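Local coordinates for protein yjcS (PDB 1Q8B) that is of unknown function but probably acts as a small enzyme of the antibiotic biosynthesis monooxygenase family, within the dimeric alpha/beta-barrel clan, at residues Ile16-Lys21 and Glu96-Ser101; Gly47-His52 and Trp66-Asn71. All coordinates share one frame; numbering follows the deposited sequence.

Overall arrangement
Both contacts join antiparallel neighbours in one four-stranded sheet. Contact 1 pairs strand 13-22 with the outermost strand 93-103, and contact 2 pairs strand 62-69 with the other outer strand, 48-55. Strands 13-22 and 62-69 are themselves neighbours, so the contacts meet in mid-sheet: the I16 O and E67 N atoms, 2.8 Å apart, probably form a hydrogen bond, and I16 packs on W69. Each is partly buried and has a classic beta bulge. In contact 1 the buried residues belong to the inner strand, and the packing is largely apolar; in contact 2, F51, the acidic E67 and W69 are buried on the face that meets helices 28-42 and 72-78, while W66 and E70 are exposed.

Contact 1 (Ile16-Lys21 and Glu96-Ser101); sequences ITACLK and EWLMKS
C19 and W97 form the tight part of this pairing. The indole turns back over C19 because W97 CG sits between the backbone N and the carbonyl carbon (chi1 60°). C19 CB then lies over one ring face, 3.4 Å from the centroid of the five-membered ring, a CH-pi contact, while SG approaches obliquely. T17 CG2 runs beside the six-membered ring, 3.9 Å from W97 CH2. The antiparallel backbones are joined by near-straight bonds: M99 N reaches T17 O at 3.0 Å, and C19 N reaches W97 O at 3.0 Å. On the face bearing I16 and A18, I16 CG2 packs 4.0 Å from L98 CG, and K100's aliphatic part lies alongside.

Strand 16-21 is buried at I16, A18, C19 and L20; the outer strand is exposed from W97 to K100. At the E96 end only the side chains are loose: K21 NZ stands 5.7 Å from E96 OE2, which has a long, weak ion pair with K62. E96 N still donates to C19 O at 2.9 Å, W97 N weakly at 3.5 Å. E96 and W97 thus face C19 in a classic beta bulge, at a corner of edge strand 93-103 of a ferredoxin-like alpha/beta fold.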
loop_
_atom_site.group_PDB
_atom_site.type_symbol
_atom_site.label_atom_id
_atom_site.label_comp_id
_atom_site.label_asym_id
_atom_site.label_seq_id
_atom_site.Cartn_x
_atom_site.Cartn_y
_atom_site.Cartn_z
ATOM N N ILE A 16 10.058 4.386 11.583
ATOM C CA ILE A 16 8.852 3.939 12.253
ATOM C C ILE A 16 9.145 2.830 13.248
ATOM O O ILE A 16 9.845 1.870 12.931
ATOM C CB ILE A 16 7.791 3.400 11.266
ATOM C CG1 ILE A 16 7.245 4.534 10.394
ATOM C CG2 ILE A 16 6.639 2.763 12.052
ATOM C CD1 ILE A 16 6.153 4.092 9.438
ATOM N N THR A 17 8.627 2.989 14.462
ATOM C CA THR A 17 8.749 1.968 15.493
ATOM C C THR A 17 7.310 1.717 15.894
ATOM O O THR A 17 6.580 2.652 16.226
ATOM C CB THR A 17 9.538 2.443 16.725
ATOM O OG1 THR A 17 10.891 2.692 16.345
ATOM C CG2 THR A 17 9.526 1.368 17.819
ATOM N N ALA A 18 6.890 0.462 15.845
ATOM C CA ALA A 18 5.520 0.147 16.188
ATOM C C ALA A 18 5.433 -1.110 17.027
ATOM O O ALA A 18 6.268 -2.006 16.922
ATOM C CB ALA A 18 4.694 -0.019 14.917
ATOM N N CYS A 19 4.415 -1.159 17.872
ATOM C CA CYS A 19 4.183 -2.313 18.712
ATOM C C CYS A 19 2.828 -2.839 18.306
ATOM O O CYS A 19 1.839 -2.105 18.347
ATOM C CB CYS A 19 4.151 -1.926 20.189
ATOM S SG CYS A 19 3.882 -3.353 21.289
ATOM N N LEU A 20 2.791 -4.103 17.900
ATOM C CA LEU A 20 1.554 -4.740 17.487
ATOM C C LEU A 20 0.990 -5.624 18.590
ATOM O O LEU A 20 1.726 -6.339 19.275
ATOM C CB LEU A 20 1.778 -5.621 16.256
ATOM C CG LEU A 20 2.398 -5.054 14.980
ATOM C CD1 LEU A 20 2.317 -6.111 13.893
ATOM C CD2 LEU A 20 1.667 -3.799 14.544
ATOM N N LYS A 21 -0.323 -5.573 18.759
ATOM C CA LYS A 21 -0.983 -6.415 19.736
ATOM C C LYS A 21 -1.523 -7.615 18.950
ATOM O O LYS A 21 -2.206 -7.434 17.941
ATOM C CB LYS A 21 -2.134 -5.655 20.397
ATOM C CG LYS A 21 -2.782 -6.421 21.537
ATOM C CD LYS A 21 -4.112 -5.823 21.913
ATOM C CE LYS A 21 -4.830 -6.728 22.888
ATOM N NZ LYS A 21 -6.216 -6.252 23.131
ATOM N N GLU A 96 -0.965 -1.248 18.419
ATOM C CA GLU A 96 -1.274 -0.731 19.745
ATOM C C GLU A 96 -0.743 0.698 19.831
ATOM O O GLU A 96 -1.437 1.602 20.291
ATOM C CB GLU A 96 -0.635 -1.606 20.825
ATOM C CG GLU A 96 -1.195 -1.345 22.209
ATOM C CD GLU A 96 -0.671 -2.316 23.242
ATOM O OE1 GLU A 96 0.504 -2.184 23.654
ATOM O OE2 GLU A 96 -1.438 -3.221 23.639
ATOM N N TRP A 97 0.497 0.898 19.398
ATOM C CA TRP A 97 1.070 2.237 19.377
ATOM C C TRP A 97 2.104 2.335 18.263
ATOM O O TRP A 97 2.675 1.331 17.840
ATOM C CB TRP A 97 1.678 2.630 20.736
ATOM C CG TRP A 97 2.785 1.765 21.246
ATOM C CD1 TRP A 97 2.684 0.760 22.168
ATOM C CD2 TRP A 97 4.170 1.852 20.895
ATOM N NE1 TRP A 97 3.927 0.218 22.418
ATOM C CE2 TRP A 97 4.855 0.871 21.648
ATOM C CE3 TRP A 97 4.900 2.666 20.017
ATOM C CZ2 TRP A 97 6.239 0.680 21.549
ATOM C CZ3 TRP A 97 6.273 2.479 19.917
ATOM C CH2 TRP A 97 6.930 1.490 20.681
ATOM N N LEU A 98 2.321 3.552 17.779
ATOM C CA LEU A 98 3.259 3.771 16.698
ATOM C C LEU A 98 3.839 5.179 16.712
ATOM O O LEU A 98 3.133 6.153 16.953
ATOM C CB LEU A 98 2.556 3.499 15.360
ATOM C CG LEU A 98 3.328 3.716 14.056
ATOM C CD1 LEU A 98 2.641 2.955 12.936
ATOM C CD2 LEU A 98 3.412 5.208 13.730
HETATM N N MSE A 99 5.139 5.277 16.452
HETATM C CA MSE A 99 5.801 6.568 16.414
HETATM C C MSE A 99 6.613 6.722 15.131
HETATM O O MSE A 99 7.500 5.919 14.827
HETATM C CB MSE A 99 6.676 6.743 17.655
HETATM C CG MSE A 99 5.846 6.848 18.929
HETATM SE SE MSE A 99 6.867 6.807 20.568
HETATM C CE MSE A 99 7.266 8.705 20.703
ATOM N N LYS A 100 6.270 7.765 14.382
ATOM C CA LYS A 100 6.896 8.095 13.107
ATOM C C LYS A 100 7.841 9.277 13.274
ATOM O O LYS A 100 7.636 10.129 14.140
ATOM C CB LYS A 100 5.821 8.474 12.079
ATOM C CG LYS A 100 4.994 7.318 11.523
ATOM C CD LYS A 100 3.805 7.836 10.685
ATOM C CE LYS A 100 3.283 6.810 9.659
ATOM N NZ LYS A 100 3.906 7.001 8.304
ATOM N N SER A 101 8.868 9.338 12.431
ATOM C CA SER A 101 9.822 10.435 12.485
ATOM C C SER A 101 10.643 10.550 11.213
ATOM O O SER A 101 11.082 9.555 10.647
ATOM C CB SER A 101 10.768 10.268 13.677
ATOM O OG SER A 101 11.713 11.327 13.725
#

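Contact 2 (Gly47-His52 and Trp66-Asn71); sequences GCITFH and WEIWEN
T50 and I68 form a hydrogen-bonded pair in this antiparallel hairpin, whose strand segments 50-52 and 66-69 run at 164° to each other. I68 N donates to T50 O at 2.9 Å, and H52 and W66 exchange a second pair of backbone bonds. Before T50 the register slips by one residue: I49 N and T50 N both bond to I68 O, approaching from the same face of its carbonyl plane, which makes a classic beta bulge. Past it, G47 O accepts E70 N at 2.9 Å.

On the face carrying F51, E67 and W69, the carboxylate of buried E67 lies beside F51 and bonds W69, whose CZ2 meets the F51 ring edge at CD1. Ring and carboxylate planes are 30° apart, with E67 OE2 3.3 Å from F51 CE1. The other oxygen, OE1, uses its anti lone pair to accept W69 NE1 at 3.0 Å in the indole plane, a somewhat bent bond that helps hold the indole in line with the carboxylate. C48 SG sits over the face of the W69 six-membered ring, 4.6 Å from its centroid. On the reverse side, chi1 of 69° directs T50 OG1 against the flank of I68, a tight nonbonded contact 3.1 Å from CG1, while I49 CD1 crosses to I68 CG2 at 3.6 Å. H52 and W66 run side by side, their rings meeting obliquely.

Around the hairpin, F51 packs on E39 and T42 of helix 28-42, and H52 ND1 is hydrogen-bonded to E39. W69 lies against A74 and V75 of helix 72-78, which N71 N-caps through a bond from A74 N to OD1. Strand 13-22 continues the sheet beside strand 62-69, with W69 bonded through its backbone to H14.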
loop_
_atom_site.group_PDB
_atom_site.type_symbol
_atom_site.label_atom_id
_atom_site.label_comp_id
_atom_site.label_asym_id
_atom_site.label_seq_id
_atom_site.Cartn_x
_atom_site.Cartn_y
_atom_site.Cartn_z
ATOM N N GLY A 47 11.629 0.966 -1.827
ATOM C CA GLY A 47 11.654 2.027 -0.834
ATOM C C GLY A 47 11.980 1.648 0.601
ATOM O O GLY A 47 12.035 2.515 1.470
ATOM N N CYS A 48 12.208 0.367 0.864
ATOM C CA CYS A 48 12.518 -0.083 2.220
ATOM C C CYS A 48 14.011 -0.099 2.552
ATOM O O CYS A 48 14.782 -0.821 1.929
ATOM C CB CYS A 48 11.946 -1.485 2.443
ATOM S SG CYS A 48 12.192 -2.124 4.115
ATOM N N ILE A 49 14.416 0.709 3.528
ATOM C CA ILE A 49 15.813 0.737 3.950
ATOM C C ILE A 49 15.980 -0.435 4.922
ATOM O O ILE A 49 16.911 -1.221 4.791
ATOM C CB ILE A 49 16.175 2.080 4.641
ATOM C CG1 ILE A 49 16.181 3.206 3.608
ATOM C CG2 ILE A 49 17.542 1.988 5.298
ATOM C CD1 ILE A 49 16.346 4.593 4.205
ATOM N N THR A 50 15.078 -0.556 5.893
ATOM C CA THR A 50 15.125 -1.675 6.828
ATOM C C THR A 50 13.730 -2.002 7.368
ATOM O O THR A 50 12.868 -1.133 7.479
ATOM C CB THR A 50 16.074 -1.416 8.051
ATOM O OG1 THR A 50 15.522 -0.400 8.890
ATOM C CG2 THR A 50 17.446 -0.984 7.596
ATOM N N PHE A 51 13.516 -3.273 7.676
ATOM C CA PHE A 51 12.260 -3.742 8.236
ATOM C C PHE A 51 12.611 -4.984 9.035
ATOM O O PHE A 51 13.178 -5.934 8.494
ATOM C CB PHE A 51 11.257 -4.116 7.143
ATOM C CG PHE A 51 9.883 -4.470 7.672
ATOM C CD1 PHE A 51 8.873 -3.513 7.731
ATOM C CD2 PHE A 51 9.605 -5.762 8.122
ATOM C CE1 PHE A 51 7.604 -3.836 8.228
ATOM C CE2 PHE A 51 8.340 -6.095 8.622
ATOM C CZ PHE A 51 7.337 -5.131 8.675
ATOM N N HIS A 52 12.290 -4.975 10.321
ATOM C CA HIS A 52 12.588 -6.117 11.172
ATOM C C HIS A 52 11.471 -6.307 12.184
ATOM O O HIS A 52 11.006 -5.349 12.799
ATOM C CB HIS A 52 13.928 -5.898 11.888
ATOM C CG HIS A 52 14.394 -7.076 12.689
ATOM N ND1 HIS A 52 14.569 -8.329 12.142
ATOM C CD2 HIS A 52 14.738 -7.185 13.996
ATOM C CE1 HIS A 52 15.001 -9.158 13.075
ATOM N NE2 HIS A 52 15.112 -8.490 14.209
ATOM N N TRP A 66 10.626 -2.543 13.703
ATOM C CA TRP A 66 11.642 -1.504 13.531
ATOM C C TRP A 66 11.647 -1.261 12.033
ATOM O O TRP A 66 11.937 -2.182 11.270
ATOM C CB TRP A 66 13.032 -2.001 13.951
ATOM C CG TRP A 66 13.217 -2.205 15.430
ATOM C CD1 TRP A 66 12.420 -1.731 16.433
ATOM C CD2 TRP A 66 14.311 -2.879 16.072
ATOM N NE1 TRP A 66 12.950 -2.063 17.656
ATOM C CE2 TRP A 66 14.110 -2.770 17.466
ATOM C CE3 TRP A 66 15.440 -3.563 15.605
ATOM C CZ2 TRP A 66 14.998 -3.323 18.403
ATOM C CZ3 TRP A 66 16.328 -4.113 16.539
ATOM C CH2 TRP A 66 16.098 -3.987 17.921
ATOM N N GLU A 67 11.339 -0.039 11.606
ATOM C CA GLU A 67 11.287 0.251 10.176
ATOM C C GLU A 67 11.955 1.558 9.771
ATOM O O GLU A 67 11.873 2.552 10.488
ATOM C CB GLU A 67 9.827 0.311 9.709
ATOM C CG GLU A 67 8.973 -0.903 10.058
ATOM C CD GLU A 67 7.489 -0.672 9.787
ATOM O OE1 GLU A 67 7.146 0.256 9.021
ATOM O OE2 GLU A 67 6.658 -1.425 10.330
ATOM N N ILE A 68 12.617 1.538 8.617
ATOM C CA ILE A 68 13.241 2.734 8.050
ATOM C C ILE A 68 12.849 2.745 6.565
ATOM O O ILE A 68 13.048 1.759 5.856
ATOM C CB ILE A 68 14.786 2.724 8.151
ATOM C CG1 ILE A 68 15.235 2.619 9.609
ATOM C CG2 ILE A 68 15.344 4.024 7.577
ATOM C CD1 ILE A 68 16.745 2.654 9.767
ATOM N N TRP A 69 12.276 3.849 6.101
ATOM C CA TRP A 69 11.856 3.949 4.707
ATOM C C TRP A 69 12.487 5.154 4.018
ATOM O O TRP A 69 12.908 6.104 4.680
ATOM C CB TRP A 69 10.333 4.081 4.611
ATOM C CG TRP A 69 9.572 3.035 5.354
ATOM C CD1 TRP A 69 9.180 3.080 6.664
ATOM C CD2 TRP A 69 9.095 1.788 4.834
ATOM N NE1 TRP A 69 8.485 1.940 6.988
ATOM C CE2 TRP A 69 8.417 1.129 5.884
ATOM C CE3 TRP A 69 9.172 1.164 3.578
ATOM C CZ2 TRP A 69 7.818 -0.125 5.721
ATOM C CZ3 TRP A 69 8.576 -0.084 3.418
ATOM C CH2 TRP A 69 7.908 -0.714 4.485
ATOM N N GLU A 70 12.541 5.109 2.689
ATOM C CA GLU A 70 13.095 6.204 1.902
ATOM C C GLU A 70 12.251 7.452 2.113
ATOM O O GLU A 70 12.757 8.569 2.054
ATOM C CB GLU A 70 13.086 5.846 0.420
ATOM C CG GLU A 70 14.050 4.747 0.040
ATOM C CD GLU A 70 15.491 5.220 0.019
ATOM O OE1 GLU A 70 15.732 6.434 0.228
ATOM O OE2 GLU A 70 16.383 4.376 -0.216
ATOM N N ASN A 71 10.962 7.248 2.364
ATOM C CA ASN A 71 10.032 8.351 2.577
ATOM C C ASN A 71 8.649 7.825 2.949
ATOM O O ASN A 71 8.429 6.615 3.017
ATOM C CB ASN A 71 9.936 9.188 1.308
ATOM C CG ASN A 71 9.723 8.336 0.087
ATOM O OD1 ASN A 71 8.714 7.641 -0.036
ATOM N ND2 ASN A 71 10.681 8.367 -0.819
#